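Local coordinates for protein putative pyridoxamine 5-phosphate-dependent dehydrase, Wbdk (Escherichia coli, PDB 2GMS) that removes the C3'-hydroxyl group of GDP-4-keto-6-deoxy-D-mannose in a coenzyme B6-dependent step of L-colitose biosynthesis for the bacterial O-antigen, at residues 8-13 with 372-377. Sequence-based numbering, arbitrary orientation.
With MG (magnesium ion), chain C.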
# COMPACT_ATOMS: atom_id res chain seq x y z
N LEU A 8 -23.83 -9.62 8.78
CA LEU A 8 -23.55 -8.38 8.11
C LEU A 8 -22.97 -8.70 6.76
O LEU A 8 -23.30 -8.04 5.78
CB LEU A 8 -22.55 -7.53 8.91
CG LEU A 8 -23.18 -6.80 10.08
CD1 LEU A 8 -22.08 -6.32 11.01
CD2 LEU A 8 -24.01 -5.63 9.57
N ALA A 9 -22.11 -9.74 6.73
CA ALA A 9 -21.42 -10.16 5.51
C ALA A 9 -21.68 -11.57 4.97
O ALA A 9 -22.24 -12.45 5.63
CB ALA A 9 -19.91 -9.95 5.62
N SER A 10 -21.21 -11.76 3.74
CA SER A 10 -21.32 -13.01 3.04
C SER A 10 -20.32 -13.06 1.90
O SER A 10 -19.80 -12.04 1.45
CB SER A 10 -22.72 -13.19 2.46
OG SER A 10 -22.85 -12.46 1.25
N SER A 11 -20.09 -14.28 1.42
CA SER A 11 -19.17 -14.44 0.32
C SER A 11 -19.93 -14.30 -0.97
O SER A 11 -21.11 -14.66 -1.09
CB SER A 11 -18.40 -15.76 0.37
OG SER A 11 -17.83 -16.03 -0.91
N THR A 12 -19.22 -13.74 -1.94
CA THR A 12 -19.76 -13.47 -3.25
C THR A 12 -19.17 -14.45 -4.25
O THR A 12 -19.34 -14.31 -5.46
CB THR A 12 -19.35 -12.04 -3.66
OG1 THR A 12 -17.93 -11.89 -3.65
CG2 THR A 12 -19.98 -10.99 -2.75
N TRP A 13 -18.42 -15.42 -3.75
CA TRP A 13 -17.80 -16.28 -4.73
C TRP A 13 -18.48 -17.60 -4.98
O TRP A 13 -19.13 -18.14 -4.11
CB TRP A 13 -16.37 -16.67 -4.29
CG TRP A 13 -15.35 -15.57 -4.19
CD1 TRP A 13 -15.53 -14.23 -4.37
CD2 TRP A 13 -13.97 -15.73 -3.83
NE1 TRP A 13 -14.35 -13.54 -4.15
CE2 TRP A 13 -13.37 -14.44 -3.82
CE3 TRP A 13 -13.19 -16.84 -3.52
CZ2 TRP A 13 -12.01 -14.26 -3.49
CZ3 TRP A 13 -11.86 -16.65 -3.22
CH2 TRP A 13 -11.27 -15.38 -3.18
N GLY A 372 -26.79 -5.59 7.54
CA GLY A 372 -26.34 -5.85 6.19
C GLY A 372 -27.40 -6.07 5.12
O GLY A 372 -28.57 -6.36 5.42
N ASN A 373 -26.91 -5.92 3.88
CA ASN A 373 -27.63 -6.17 2.63
C ASN A 373 -26.66 -7.07 1.88
O ASN A 373 -25.46 -6.91 2.06
CB ASN A 373 -28.12 -4.94 1.82
CG ASN A 373 -29.11 -5.31 0.73
OD1 ASN A 373 -29.71 -6.40 0.80
ND2 ASN A 373 -29.30 -4.42 -0.26
N HIS A 374 -27.17 -8.04 1.15
CA HIS A 374 -26.33 -8.99 0.45
C HIS A 374 -26.87 -9.26 -0.93
O HIS A 374 -28.01 -8.92 -1.20
CB HIS A 374 -26.28 -10.36 1.20
CG HIS A 374 -26.10 -10.28 2.68
ND1 HIS A 374 -24.96 -9.73 3.24
CD2 HIS A 374 -26.92 -10.66 3.69
CE1 HIS A 374 -25.11 -9.76 4.55
NE2 HIS A 374 -26.27 -10.32 4.86
N GLN A 375 -26.07 -9.94 -1.75
CA GLN A 375 -26.42 -10.31 -3.11
C GLN A 375 -27.27 -11.58 -3.19
O GLN A 375 -27.37 -12.22 -4.23
CB GLN A 375 -25.15 -10.45 -3.98
CG GLN A 375 -24.35 -11.70 -3.64
CD GLN A 375 -23.72 -11.58 -2.29
OE1 GLN A 375 -23.42 -10.47 -1.82
NE2 GLN A 375 -23.50 -12.74 -1.68
N ILE A 376 -27.90 -11.91 -2.06
CA ILE A 376 -28.78 -13.07 -1.87
C ILE A 376 -30.11 -12.58 -1.30
O ILE A 376 -30.12 -11.66 -0.49
CB ILE A 376 -28.04 -13.93 -0.84
CG1 ILE A 376 -27.30 -15.09 -1.45
CG2 ILE A 376 -28.80 -14.28 0.44
CD1 ILE A 376 -25.92 -15.28 -0.82
N GLU A 377 -31.24 -13.14 -1.70
CA GLU A 377 -32.50 -12.63 -1.17
C GLU A 377 -32.56 -12.77 0.34
O GLU A 377 -32.12 -13.77 0.91
CB GLU A 377 -33.73 -13.19 -1.88
CG GLU A 377 -33.97 -14.69 -1.57
CD GLU A 377 -34.76 -14.96 -0.31
OE1 GLU A 377 -35.37 -14.10 0.35
OE2 GLU A 377 -34.69 -16.22 0.02
MG MG C . -35.02 -17.08 1.94
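The two loops are closest at Leu8 and Gly372, whose CA atoms are 4.2 Å apart, and the chains then run in nearly the same direction, 17° apart, while spreading to 7.4 Å between the CA atoms of Thr12 and Gln375. The widening gap is bridged by side chains. At the narrow end CD2 of Leu8 lies 3.4 Å from the backbone N of Gly372, and the imidazole of His374 turns its edge to the Leu8 backbone, in an approach too close to be trusted in detail, while its NE2 makes a weak hydrogen bond to the Pro7 carbonyl. The Leu8 N is hydrogen-bonded to Glu331, which probably binds the GDP-sugar. In this aminotransferase-like fold of the DegT/DnrJ/EryC1/StrS family, the contact joins the N-terminal lead into helix 15-27 to the link between strand 368-372 and helix 379-388, with Phe271 of helix 255-286 touching both Thr12 and Gln375. Farther along, the Gln375 chain, bent at chi2 (-70°), brings its amide to Ser10, where NE2 donates to OG over 3.0 Å, at 159° and close to the amide plane. The Gln375 side chain crosses that of Thr12 at about a right angle, its OE1 3.6 Å from Thr12 CG2, whereas Thr12 OG1 is hydrogen-bonded to Gln264.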